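Local coordinates for uncharacterized protein (Pyrococcus furiosus, PDB 3WL4) that probably removes acetyl groups from N-acetylglucosamine-containing substrates at a metal site, as in other members of the GlcNAc-PI de-N-acetylase family, at residues A[190-195]-A[249-254]; A[36-41]-A[62-67]; A[109-114]-A[146-151]; A[203-208]-A[230-235]. All coordinates share one frame; numbering follows the deposited sequence.

Interaction 1: residues A[190-195]-A[249-254]; sequences YYTHKP and GFRVMP. With CA (calcium ion), chain E; TAM (tris(hydroxyethyl)aminomethane), chain K.
Tyr190 and Pro195 form the tight half of this contact against Gly249 and Phe250. CB of Tyr190 approaches the Phe250 ring obliquely, 3.9 Å from CE1 of Phe250. Phe28 and Phe137 also meet that ring. The Pro195 ring lies along the strand backbone, with its CB 3.9 Å from CA of Gly249. Thr192 fills the space next to it, with CG2 4.0 Å from N of Arg251. OG1 of Thr192 is set opposite its own backbone N (chi1 -176°). There it accepts the amide of Lys194, N of Lys194 to OG1 of Thr192 3.0 Å, in an ST turn, and it also bonds to Asp140. A water joins N of Tyr191 to O of Gly249, 2.6 Å from the latter.

The other half is looser. Lys194 is exposed, and it is its CB and carbonyl that face Arg251. The extended Arg251 side chain runs past it, and NH1 of Arg251 gives a hydrogen bond to O of Lys194 at 3.0 Å. The bond is fairly straight (161°), and the acceptor lies at the guanidinium edge. NH2 forms a salt bridge with the terminal carboxylate of Ile267, and Tyr145 of the third subunit packs on this side. With a leucine in place of Arg251, O of Lys194 would probably lose this donor and the chain terminus its charged mate.

The loop follows strand 186-190, outermost in the sheet of this chain. His193 binds calcium together with Asp265 of the second subunit. The ST turn and the Arg251 bond thus hold a loop that also serves the subunit interface, and Arg251 links it to the C-terminus.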
# COMPACT_ATOMS: atom_id res chain seq x y z
N TYR A 190 -12.75 -10.43 -24.55
CA TYR A 190 -13.88 -11.43 -24.43
C TYR A 190 -14.67 -11.14 -23.19
O TYR A 190 -14.40 -10.15 -22.48
CB TYR A 190 -13.36 -12.87 -24.50
CG TYR A 190 -12.41 -13.33 -23.44
CD1 TYR A 190 -10.99 -13.09 -23.54
CD2 TYR A 190 -12.93 -13.92 -22.28
CE1 TYR A 190 -10.18 -13.59 -22.55
CE2 TYR A 190 -12.10 -14.38 -21.27
CZ TYR A 190 -10.71 -14.21 -21.39
OH TYR A 190 -9.87 -14.71 -20.41
N TYR A 191 -15.69 -11.95 -22.85
CA TYR A 191 -16.58 -11.59 -21.76
C TYR A 191 -17.14 -10.21 -21.90
O TYR A 191 -17.05 -9.37 -20.95
CB TYR A 191 -15.96 -11.83 -20.35
CG TYR A 191 -15.62 -13.22 -19.85
CD1 TYR A 191 -16.46 -14.31 -20.11
CD2 TYR A 191 -14.52 -13.40 -19.00
CE1 TYR A 191 -16.23 -15.52 -19.55
CE2 TYR A 191 -14.24 -14.69 -18.44
CZ TYR A 191 -15.15 -15.72 -18.74
OH TYR A 191 -14.93 -16.88 -18.10
N THR A 192 -17.70 -9.93 -23.10
CA THR A 192 -18.11 -8.55 -23.42
C THR A 192 -19.57 -8.42 -23.71
O THR A 192 -20.19 -9.31 -24.36
CB THR A 192 -17.22 -8.01 -24.59
OG1 THR A 192 -17.59 -6.63 -24.79
CG2 THR A 192 -17.49 -8.77 -25.92
N HIS A 193 -20.17 -7.34 -23.24
CA HIS A 193 -21.57 -6.97 -23.61
C HIS A 193 -21.59 -6.20 -24.94
O HIS A 193 -22.74 -6.01 -25.47
CB HIS A 193 -22.16 -6.19 -22.42
CG HIS A 193 -23.41 -5.37 -22.63
ND1 HIS A 193 -23.49 -4.00 -22.50
CD2 HIS A 193 -24.69 -5.83 -22.87
CE1 HIS A 193 -24.76 -3.65 -22.68
NE2 HIS A 193 -25.50 -4.73 -22.94
N LYS A 194 -20.43 -5.74 -25.43
CA LYS A 194 -20.45 -4.89 -26.64
C LYS A 194 -19.53 -5.53 -27.66
O LYS A 194 -18.55 -4.93 -28.17
CB LYS A 194 -20.01 -3.43 -26.29
CG LYS A 194 -21.08 -2.68 -25.46
CD LYS A 194 -22.35 -2.37 -26.28
CE LYS A 194 -23.32 -1.50 -25.45
NZ LYS A 194 -24.47 -1.32 -26.37
N PRO A 195 -19.82 -6.78 -28.08
CA PRO A 195 -18.94 -7.35 -29.08
C PRO A 195 -19.14 -6.66 -30.46
O PRO A 195 -20.27 -6.23 -30.73
CB PRO A 195 -19.45 -8.85 -29.20
CG PRO A 195 -20.94 -8.68 -28.86
CD PRO A 195 -21.02 -7.60 -27.71
N GLY A 249 -18.18 -13.86 -28.68
CA GLY A 249 -18.01 -12.48 -29.07
C GLY A 249 -16.73 -11.81 -28.52
O GLY A 249 -16.29 -12.13 -27.40
N PHE A 250 -16.31 -10.87 -29.32
CA PHE A 250 -15.05 -10.12 -28.97
C PHE A 250 -15.34 -8.69 -29.30
O PHE A 250 -16.02 -8.31 -30.27
CB PHE A 250 -13.90 -10.61 -29.85
CG PHE A 250 -13.60 -12.04 -29.60
CD1 PHE A 250 -12.78 -12.48 -28.56
CD2 PHE A 250 -14.20 -13.02 -30.44
CE1 PHE A 250 -12.58 -13.80 -28.25
CE2 PHE A 250 -13.97 -14.38 -30.13
CZ PHE A 250 -13.17 -14.81 -29.07
N ARG A 251 -14.68 -7.81 -28.53
CA ARG A 251 -14.70 -6.39 -28.87
C ARG A 251 -13.26 -6.02 -29.26
O ARG A 251 -12.30 -6.27 -28.56
CB ARG A 251 -15.13 -5.49 -27.68
CG ARG A 251 -15.20 -4.04 -28.15
CD ARG A 251 -15.81 -3.19 -27.06
NE ARG A 251 -15.85 -1.80 -27.54
CZ ARG A 251 -16.79 -1.33 -28.36
NH1 ARG A 251 -17.80 -2.12 -28.77
NH2 ARG A 251 -16.81 -0.05 -28.75
N VAL A 252 -13.18 -5.48 -30.49
CA VAL A 252 -11.91 -5.02 -31.06
C VAL A 252 -12.02 -3.57 -31.43
O VAL A 252 -13.10 -3.18 -31.97
CB VAL A 252 -11.53 -5.84 -32.33
CG1 VAL A 252 -10.18 -5.41 -32.90
CG2 VAL A 252 -11.46 -7.36 -31.99
N MSE A 253 -10.98 -2.75 -31.12
CA MSE A 253 -11.07 -1.33 -31.49
C MSE A 253 -9.64 -0.92 -31.92
O MSE A 253 -8.67 -1.55 -31.56
CB MSE A 253 -11.36 -0.43 -30.22
CG MSE A 253 -12.72 -0.83 -29.58
SE MSE A 253 -13.25 0.56 -28.29
CE MSE A 253 -11.83 0.16 -26.99
N PRO A 254 -9.53 0.15 -32.67
CA PRO A 254 -8.23 0.71 -32.97
C PRO A 254 -7.57 1.08 -31.62
O PRO A 254 -8.26 1.51 -30.65
CB PRO A 254 -8.55 2.05 -33.67
CG PRO A 254 -9.92 1.87 -34.24
CD PRO A 254 -10.63 0.94 -33.22
CA CA E . -27.84 -4.95 -23.03
C TAM K . -15.14 -18.77 -13.15
C1 TAM K . -15.39 -18.42 -11.72
C2 TAM K . -15.72 -17.99 -14.26
C3 TAM K . -15.52 -20.17 -13.41
C4 TAM K . -15.94 -17.07 -11.75
C5 TAM K . -15.27 -16.55 -13.88
C6 TAM K . -14.87 -21.12 -12.54
N TAM K . -13.56 -18.54 -13.28
O4 TAM K . -14.53 -16.44 -11.61
O5 TAM K . -15.47 -16.14 -15.07
O6 TAM K . -14.90 -21.07 -11.05
O HOH W 1 -17.01 -13.17 -25.08
O HOH W 2 -29.55 -3.72 -23.89
O HOH W 3 -26.84 -2.87 -23.11
O HOH W 4 -28.05 -7.19 -23.92

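Interaction 2: residues A[36-41]-A[62-67]; sequences CIEPHP and VIYICM. With CD (cadmium ion), chain C; TAM (tris(hydroxyethyl)aminomethane), chain K.
Cys36, Ile37 and Glu38 pair with Tyr64, Ile65 and Cys66 as parallel neighbours in a beta-alpha-beta unit, with helix 43-57 as the crossover. The unit belongs to the Rossmann-like parallel sheet of this family. Four backbone hydrogen bonds join the strands. The shortest runs from N of Cys36 to O of Ile63 (2.7 Å), and the last from N of Met67 to O of Glu38 (2.9 Å).

Side chains on each face come next. Ile37 and Ile65 lie side by side and point the same way, and CG1 of Ile37 is 4.2 Å from CB of Ile65. CG2 of Ile37 also touches the selenium of selenomethionine Met67 at 3.6 Å. Helices 118-131 and 149-164 cover this face. On the other face, Cys36 SG meets CG1 of Val62 at 3.7 Å, and its CB lies near the Tyr64 ring. CG of Glu38 sits between its backbone N and carbonyl carbon (chi1 46°). The extended chain then passes over Cys66 and brings OE2 of Glu38 within 3.5 Å of CB of Cys66. OE1 accepts from N of Cys44, so the first turn of helix 43-57 fixes this carboxylate. OE2 lies close to Glu92, which may raise the proton affinity of the pair.

Past the strand end the chain turns, and CD of Pro41 packs on SG of Cys66 at 3.7 Å. This turn carries His40 into the metal site, where Asp43 and His151 are also ligands. NE2 of His40 is hydrogen-bonded to Asp150. ND1 of His40 binds the cadmium ion at 2.3 Å.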
# COMPACT_ATOMS: atom_id res chain seq x y z
N CYS A 36 -3.61 -15.52 -24.61
CA CYS A 36 -4.95 -15.34 -24.01
C CYS A 36 -4.74 -15.29 -22.52
O CYS A 36 -4.18 -16.16 -21.87
CB CYS A 36 -5.83 -16.62 -24.32
SG CYS A 36 -6.01 -16.81 -26.17
N ILE A 37 -5.19 -14.16 -21.96
CA ILE A 37 -4.98 -13.81 -20.54
C ILE A 37 -6.29 -14.14 -19.77
O ILE A 37 -7.39 -13.61 -20.15
CB ILE A 37 -4.63 -12.33 -20.39
CG1 ILE A 37 -3.31 -12.11 -21.19
CG2 ILE A 37 -4.31 -12.08 -18.88
CD1 ILE A 37 -2.77 -10.66 -21.05
N GLU A 38 -6.17 -14.95 -18.75
CA GLU A 38 -7.35 -15.34 -17.97
C GLU A 38 -7.12 -15.00 -16.52
O GLU A 38 -6.06 -15.23 -15.96
CB GLU A 38 -7.65 -16.86 -18.01
CG GLU A 38 -6.42 -17.79 -17.79
CD GLU A 38 -6.77 -19.27 -17.96
OE1 GLU A 38 -7.88 -19.57 -18.33
OE2 GLU A 38 -5.91 -20.10 -17.56
N PRO A 39 -8.18 -14.52 -15.84
CA PRO A 39 -8.03 -14.24 -14.38
C PRO A 39 -7.81 -15.47 -13.54
O PRO A 39 -6.96 -15.48 -12.66
CB PRO A 39 -9.40 -13.58 -14.03
CG PRO A 39 -9.89 -12.91 -15.35
CD PRO A 39 -9.39 -13.94 -16.48
N HIS A 40 -8.60 -16.57 -13.87
CA HIS A 40 -8.47 -17.81 -13.12
C HIS A 40 -8.34 -18.98 -14.13
O HIS A 40 -8.69 -18.85 -15.29
CB HIS A 40 -9.85 -18.02 -12.39
CG HIS A 40 -10.21 -16.87 -11.49
ND1 HIS A 40 -11.34 -16.12 -11.73
CD2 HIS A 40 -9.61 -16.38 -10.37
CE1 HIS A 40 -11.40 -15.14 -10.85
NE2 HIS A 40 -10.41 -15.31 -9.97
N PRO A 41 -7.93 -20.15 -13.58
CA PRO A 41 -7.90 -21.32 -14.47
C PRO A 41 -9.41 -21.63 -14.85
O PRO A 41 -10.28 -21.72 -13.98
CB PRO A 41 -7.39 -22.42 -13.55
CG PRO A 41 -6.62 -21.72 -12.43
CD PRO A 41 -7.41 -20.39 -12.23
N VAL A 62 -1.15 -20.62 -29.56
CA VAL A 62 -1.97 -19.94 -28.50
C VAL A 62 -1.28 -20.28 -27.23
O VAL A 62 -0.97 -21.42 -26.80
CB VAL A 62 -3.38 -20.50 -28.47
CG1 VAL A 62 -4.10 -19.84 -27.23
CG2 VAL A 62 -4.13 -20.26 -29.80
N ILE A 63 -0.94 -19.17 -26.44
CA ILE A 63 -0.28 -19.26 -25.12
C ILE A 63 -1.21 -18.60 -24.07
O ILE A 63 -1.80 -17.58 -24.41
CB ILE A 63 1.06 -18.42 -25.22
CG1 ILE A 63 2.03 -19.18 -26.20
CG2 ILE A 63 1.67 -18.39 -23.84
CD1 ILE A 63 3.14 -18.15 -26.61
N TYR A 64 -1.29 -19.25 -22.94
CA TYR A 64 -2.13 -18.60 -21.84
C TYR A 64 -1.17 -17.88 -20.86
O TYR A 64 -0.03 -18.31 -20.60
CB TYR A 64 -2.77 -19.64 -21.01
CG TYR A 64 -3.94 -20.38 -21.66
CD1 TYR A 64 -4.36 -20.09 -22.95
CD2 TYR A 64 -4.55 -21.34 -20.86
CE1 TYR A 64 -5.52 -20.82 -23.49
CE2 TYR A 64 -5.71 -22.02 -21.36
CZ TYR A 64 -6.10 -21.71 -22.61
OH TYR A 64 -7.21 -22.42 -23.12
N ILE A 65 -1.73 -16.77 -20.32
CA ILE A 65 -1.20 -16.24 -19.03
C ILE A 65 -2.36 -16.38 -18.03
O ILE A 65 -3.44 -15.81 -18.38
CB ILE A 65 -0.78 -14.76 -19.15
CG1 ILE A 65 0.41 -14.64 -20.11
CG2 ILE A 65 -0.28 -14.31 -17.73
CD1 ILE A 65 0.77 -13.13 -20.39
N CYS A 66 -2.16 -17.07 -16.93
CA CYS A 66 -3.22 -17.17 -15.88
C CYS A 66 -2.75 -16.31 -14.74
O CYS A 66 -1.73 -16.52 -14.19
CB CYS A 66 -3.40 -18.63 -15.55
SG CYS A 66 -4.87 -18.86 -14.51
N MSE A 67 -3.62 -15.34 -14.41
CA MSE A 67 -3.15 -14.36 -13.41
C MSE A 67 -3.15 -14.85 -12.02
O MSE A 67 -2.26 -14.47 -11.26
CB MSE A 67 -4.20 -13.21 -13.40
CG MSE A 67 -4.48 -12.52 -14.75
SE MSE A 67 -2.88 -11.74 -15.59
CE MSE A 67 -2.51 -10.33 -14.35
CD CD C . -12.90 -16.38 -13.46
C TAM K . -15.14 -18.77 -13.15
C1 TAM K . -15.39 -18.42 -11.72
C2 TAM K . -15.72 -17.99 -14.26
C3 TAM K . -15.52 -20.17 -13.41
C4 TAM K . -15.94 -17.07 -11.75
C5 TAM K . -15.27 -16.55 -13.88
C6 TAM K . -14.87 -21.12 -12.54
N TAM K . -13.56 -18.54 -13.28
O4 TAM K . -14.53 -16.44 -11.61
O5 TAM K . -15.47 -16.14 -15.07
O6 TAM K . -14.90 -21.07 -11.05

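Interaction 3: residues A[109-114]-A[146-151]; sequences YRDTEL and ESHPDH. With CD (cadmium ion), chain C; TAM (tris(hydroxyethyl)aminomethane), chain K.
Asp150 reaches from the start of helix 149-164 into the loop 109-114 and grips Thr112 and Leu114 by their backbone amides. Its CB leaves the helix with CG opposite the carbonyl carbon (chi1 -65°), which turns the carboxylate to the loop. CG of Asp150 then lies 3.5 Å from N of Thr112. OD1 of Asp150 takes the amide of Leu114, 3.2 Å from its N, on the syn side but 33° out of the carboxylate plane. CB of Leu114 packs beside OD1 of Asp150 at 3.4 Å. A water, 2.8 Å from OD1 of Asp150, links it to O of Leu114. OD2 of Asp150 receives the shorter bond, 2.8 Å from N of Thr112, on its syn lone pair. It is also the acceptor for the metal ligand His40. OD1 of Asp111 comes within 3.3 Å of OD2 of Asp150, two acceptors with no bond between them. Asp111 has its own donor, N of Met72, on its other oxygen.

The two amides sit in and just after the type II turn Arg110 to Glu113. The carboxylate therefore ties this turn to the helix that bears the cadmium ligand His151. The loop joins strand 103-109 to helix 118-131, and Leu114 and Asp150 both pack on strand 61-68.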
# COMPACT_ATOMS: atom_id res chain seq x y z
N TYR A 109 -0.52 -15.16 -8.58
CA TYR A 109 -1.18 -14.35 -7.53
C TYR A 109 -2.36 -15.11 -6.89
O TYR A 109 -3.00 -15.89 -7.60
CB TYR A 109 -1.63 -12.94 -8.08
CG TYR A 109 -0.40 -12.08 -8.51
CD1 TYR A 109 0.30 -11.44 -7.56
CD2 TYR A 109 -0.07 -12.04 -9.83
CE1 TYR A 109 1.40 -10.72 -7.88
CE2 TYR A 109 1.10 -11.28 -10.24
CZ TYR A 109 1.78 -10.71 -9.24
OH TYR A 109 2.97 -10.00 -9.58
N ARG A 110 -2.59 -14.88 -5.64
CA ARG A 110 -3.68 -15.66 -5.04
C ARG A 110 -5.04 -15.15 -5.52
O ARG A 110 -5.34 -13.93 -5.61
CB ARG A 110 -3.62 -15.61 -3.51
CG ARG A 110 -4.71 -16.57 -2.86
CD ARG A 110 -4.53 -16.65 -1.31
NE ARG A 110 -3.24 -17.38 -1.05
CZ ARG A 110 -2.74 -17.49 0.15
NH1 ARG A 110 -3.37 -16.97 1.19
NH2 ARG A 110 -1.60 -18.20 0.36
N ASP A 111 -5.91 -16.13 -5.85
CA ASP A 111 -7.32 -15.81 -6.20
C ASP A 111 -7.97 -14.92 -5.16
O ASP A 111 -7.84 -15.16 -3.99
CB ASP A 111 -7.93 -17.25 -6.22
CG ASP A 111 -9.36 -17.30 -6.64
OD1 ASP A 111 -10.00 -16.31 -7.07
OD2 ASP A 111 -9.89 -18.46 -6.57
N THR A 112 -8.66 -13.88 -5.65
CA THR A 112 -9.36 -12.83 -4.89
C THR A 112 -8.39 -11.77 -4.40
O THR A 112 -8.82 -10.80 -3.74
CB THR A 112 -10.26 -13.27 -3.69
OG1 THR A 112 -9.51 -13.77 -2.59
CG2 THR A 112 -11.28 -14.34 -4.26
N GLU A 113 -7.08 -11.94 -4.75
CA GLU A 113 -6.01 -11.08 -4.22
C GLU A 113 -5.17 -10.63 -5.41
O GLU A 113 -4.00 -10.14 -5.12
CB GLU A 113 -5.13 -11.78 -3.20
CG GLU A 113 -6.10 -12.33 -2.04
CD GLU A 113 -5.37 -12.92 -0.84
OE1 GLU A 113 -4.10 -13.10 -0.88
OE2 GLU A 113 -6.10 -13.37 0.09
N LEU A 114 -5.67 -10.58 -6.62
CA LEU A 114 -4.80 -10.05 -7.72
C LEU A 114 -4.58 -8.56 -7.48
O LEU A 114 -5.57 -7.83 -7.46
CB LEU A 114 -5.54 -10.31 -9.04
CG LEU A 114 -4.74 -9.74 -10.22
CD1 LEU A 114 -3.38 -10.48 -10.40
CD2 LEU A 114 -5.57 -9.96 -11.52
N GLU A 146 -19.97 -6.57 -13.60
CA GLU A 146 -18.92 -7.54 -13.25
C GLU A 146 -18.42 -7.24 -11.83
O GLU A 146 -17.86 -6.14 -11.60
CB GLU A 146 -17.76 -7.43 -14.24
CG GLU A 146 -16.59 -8.33 -13.89
CD GLU A 146 -17.05 -9.80 -13.58
OE1 GLU A 146 -16.94 -10.27 -12.47
OE2 GLU A 146 -17.44 -10.37 -14.64
N SER A 147 -18.60 -8.17 -10.90
CA SER A 147 -18.34 -7.91 -9.50
C SER A 147 -17.07 -8.61 -8.99
O SER A 147 -16.77 -8.47 -7.77
CB SER A 147 -19.50 -8.45 -8.72
OG SER A 147 -20.67 -7.66 -9.11
N HIS A 148 -16.32 -9.28 -9.90
CA HIS A 148 -15.11 -9.94 -9.37
C HIS A 148 -13.87 -9.00 -9.65
O HIS A 148 -13.58 -8.78 -10.83
CB HIS A 148 -14.94 -11.32 -10.10
CG HIS A 148 -14.00 -12.18 -9.32
ND1 HIS A 148 -14.25 -13.47 -8.91
CD2 HIS A 148 -12.79 -11.83 -8.74
CE1 HIS A 148 -13.25 -13.91 -8.14
NE2 HIS A 148 -12.36 -12.89 -8.00
N PRO A 149 -13.25 -8.55 -8.57
CA PRO A 149 -12.07 -7.62 -8.84
C PRO A 149 -11.02 -8.31 -9.66
O PRO A 149 -10.30 -7.60 -10.42
CB PRO A 149 -11.58 -7.29 -7.42
CG PRO A 149 -12.11 -8.46 -6.51
CD PRO A 149 -13.48 -8.81 -7.12
N ASP A 150 -10.83 -9.67 -9.51
CA ASP A 150 -9.73 -10.22 -10.32
C ASP A 150 -10.07 -10.09 -11.81
O ASP A 150 -9.20 -10.05 -12.67
CB ASP A 150 -9.56 -11.77 -10.05
CG ASP A 150 -9.14 -12.12 -8.69
OD1 ASP A 150 -8.56 -11.27 -7.93
OD2 ASP A 150 -9.20 -13.33 -8.31
N HIS A 151 -11.37 -10.18 -12.18
CA HIS A 151 -11.71 -10.01 -13.62
C HIS A 151 -11.52 -8.59 -14.08
O HIS A 151 -10.94 -8.37 -15.16
CB HIS A 151 -13.21 -10.45 -13.86
CG HIS A 151 -13.34 -11.94 -14.00
ND1 HIS A 151 -14.01 -12.50 -15.06
CD2 HIS A 151 -12.77 -12.93 -13.28
CE1 HIS A 151 -13.90 -13.86 -14.95
NE2 HIS A 151 -13.20 -14.14 -13.87
CD CD C . -12.90 -16.38 -13.46
C TAM K . -15.14 -18.77 -13.15
C1 TAM K . -15.39 -18.42 -11.72
C2 TAM K . -15.72 -17.99 -14.26
C3 TAM K . -15.52 -20.17 -13.41
C4 TAM K . -15.94 -17.07 -11.75
C5 TAM K . -15.27 -16.55 -13.88
C6 TAM K . -14.87 -21.12 -12.54
N TAM K . -13.56 -18.54 -13.28
O4 TAM K . -14.53 -16.44 -11.61
O5 TAM K . -15.47 -16.14 -15.07
O6 TAM K . -14.90 -21.07 -11.05
O HOH W 5 -8.28 -8.59 -7.32

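Interaction 4: residues A[203-208]-A[230-235]; sequences DLMELK and FLRTVT
Helices 205-213 and 221-240 pack with CA of Met205 and CA of Arg232 8.8 Å apart, the nearest such pair between the segments. This is a helix-helix contact with a salt bridge on its exposed side, at Glu206. Met205, a selenomethionine, fills the interface. Its chain bends at chi2 (69°), and its methyl meets Thr235 tip to tip. CE of Met205 lies 3.2 Å from OG1 of Thr235 and 3.7 Å from CA of Arg232. Nearer its backbone, CG of Met205 is 3.8 Å from NH1 of Arg232. Tyr246 also packs on Met205 and Thr235. Lys208 passes near CG2 of Thr235, and its amine pairs with Glu248.

Arg232 carries the polar part. Its NH2 forms salt bridges with Glu206 and with Glu228 of its own helix, and NH1 bonds to OH of Tyr246. A water joins NH1 to the Glu206 carboxylate. A methionine in its place would probably leave both Glu206 and Glu228 without their charged mate and loosen the link between the helices. The carboxylate and guanidinium planes are 17° apart, nearly coplanar. OE2 of Glu206 uses its syn lone pair to take NH2 of Arg232 at 3.0 Å, nearly straight at 168°.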
# COMPACT_ATOMS: atom_id res chain seq x y z
N ASP A 203 -20.14 -25.71 -34.50
CA ASP A 203 -19.68 -27.12 -34.57
C ASP A 203 -18.64 -27.53 -33.53
O ASP A 203 -18.23 -28.69 -33.46
CB ASP A 203 -19.07 -27.41 -35.97
CG ASP A 203 -20.14 -27.30 -37.09
OD1 ASP A 203 -21.39 -27.50 -36.82
OD2 ASP A 203 -19.66 -26.94 -38.18
N LEU A 204 -18.15 -26.54 -32.73
CA LEU A 204 -17.20 -26.83 -31.68
C LEU A 204 -17.75 -26.66 -30.32
O LEU A 204 -17.02 -26.81 -29.31
CB LEU A 204 -16.01 -25.81 -31.80
CG LEU A 204 -15.19 -26.03 -33.02
CD1 LEU A 204 -14.21 -24.86 -33.20
CD2 LEU A 204 -14.44 -27.36 -32.91
N MSE A 205 -19.07 -26.49 -30.19
CA MSE A 205 -19.65 -26.30 -28.90
C MSE A 205 -19.42 -27.49 -27.96
O MSE A 205 -19.16 -27.36 -26.74
CB MSE A 205 -21.14 -26.01 -29.05
CG MSE A 205 -21.84 -25.87 -27.74
SE MSE A 205 -21.20 -24.16 -26.85
CE MSE A 205 -22.83 -23.82 -25.72
N GLU A 206 -19.66 -28.74 -28.42
CA GLU A 206 -19.46 -29.86 -27.54
C GLU A 206 -17.98 -30.03 -27.04
O GLU A 206 -17.78 -30.33 -25.93
CB GLU A 206 -19.91 -31.22 -28.30
CG GLU A 206 -21.48 -31.20 -28.49
CD GLU A 206 -22.34 -31.02 -27.19
OE1 GLU A 206 -22.17 -31.72 -26.13
OE2 GLU A 206 -23.16 -30.13 -27.24
N LEU A 207 -17.02 -29.74 -27.92
CA LEU A 207 -15.61 -29.70 -27.52
C LEU A 207 -15.40 -28.56 -26.44
O LEU A 207 -14.69 -28.83 -25.46
CB LEU A 207 -14.74 -29.49 -28.72
CG LEU A 207 -13.22 -29.50 -28.39
CD1 LEU A 207 -12.80 -30.70 -27.52
CD2 LEU A 207 -12.35 -29.22 -29.66
N LYS A 208 -15.97 -27.40 -26.72
CA LYS A 208 -15.78 -26.31 -25.72
C LYS A 208 -16.32 -26.76 -24.40
O LYS A 208 -15.68 -26.59 -23.32
CB LYS A 208 -16.56 -25.10 -26.24
CG LYS A 208 -16.63 -24.00 -25.13
CD LYS A 208 -17.26 -22.70 -25.71
CE LYS A 208 -17.02 -21.63 -24.58
NZ LYS A 208 -17.38 -20.29 -24.93
N PHE A 230 -26.51 -21.71 -18.55
CA PHE A 230 -25.87 -20.37 -18.69
C PHE A 230 -24.97 -20.25 -19.89
O PHE A 230 -25.11 -19.31 -20.69
CB PHE A 230 -25.14 -20.09 -17.35
CG PHE A 230 -24.36 -18.71 -17.40
CD1 PHE A 230 -25.02 -17.53 -17.58
CD2 PHE A 230 -23.05 -18.75 -17.10
CE1 PHE A 230 -24.32 -16.31 -17.50
CE2 PHE A 230 -22.33 -17.56 -17.05
CZ PHE A 230 -22.97 -16.38 -17.26
N LEU A 231 -24.11 -21.22 -20.05
CA LEU A 231 -23.16 -21.19 -21.17
C LEU A 231 -23.84 -21.26 -22.50
O LEU A 231 -23.51 -20.56 -23.47
CB LEU A 231 -22.16 -22.38 -21.11
CG LEU A 231 -21.24 -22.24 -19.84
CD1 LEU A 231 -20.51 -23.62 -19.65
CD2 LEU A 231 -20.26 -21.09 -19.96
N ARG A 232 -24.91 -22.14 -22.65
CA ARG A 232 -25.59 -22.10 -23.90
C ARG A 232 -26.37 -20.80 -24.13
O ARG A 232 -26.42 -20.39 -25.31
CB ARG A 232 -26.68 -23.29 -23.92
CG ARG A 232 -25.98 -24.64 -23.76
CD ARG A 232 -26.57 -25.64 -24.77
NE ARG A 232 -25.98 -26.97 -24.54
CZ ARG A 232 -25.33 -27.63 -25.50
NH1 ARG A 232 -25.25 -27.15 -26.75
NH2 ARG A 232 -24.84 -28.82 -25.15
N THR A 233 -26.90 -20.15 -23.08
CA THR A 233 -27.60 -18.91 -23.25
C THR A 233 -26.64 -17.79 -23.71
O THR A 233 -26.92 -17.03 -24.66
CB THR A 233 -28.28 -18.49 -21.99
OG1 THR A 233 -29.24 -19.55 -21.62
CG2 THR A 233 -29.11 -17.24 -22.23
N VAL A 234 -25.41 -17.81 -23.09
CA VAL A 234 -24.40 -16.84 -23.57
C VAL A 234 -24.00 -17.03 -24.99
O VAL A 234 -23.86 -16.08 -25.78
CB VAL A 234 -23.21 -16.88 -22.57
CG1 VAL A 234 -22.07 -16.00 -23.13
CG2 VAL A 234 -23.61 -16.40 -21.16
N THR A 235 -23.71 -18.28 -25.36
CA THR A 235 -23.27 -18.52 -26.80
C THR A 235 -24.42 -18.25 -27.82
O THR A 235 -24.13 -17.83 -28.90
CB THR A 235 -22.75 -20.01 -27.01
OG1 THR A 235 -23.73 -20.88 -26.53
CG2 THR A 235 -21.68 -20.20 -25.86
O HOH W 6 -24.13 -28.56 -29.15

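Overall arrangement
Interactions 2 and 3 meet at the cadmium ion, which probably occupies the catalytic metal site. Their centres are 13 Å apart. His40 from interaction 2 and His151 from interaction 3 are both ligands, and NE2 of His40 lies 2.8 Å from OD2 of Asp150. Interaction 1 reaches the same pocket. Tyr190 OH is 2.7 Å from O of Ile37, and CE2 of Tyr191 packs 3.6 Å from CE1 of His151. A tris(hydroxyethyl)aminomethane molecule touches all three contacts. Interaction 4 stands apart, its nearest atoms about 7 Å from those of interaction 1 and about 9 Å from those of interactions 2 and 3. Interactions 1, 3 and 4 also touch the second subunit.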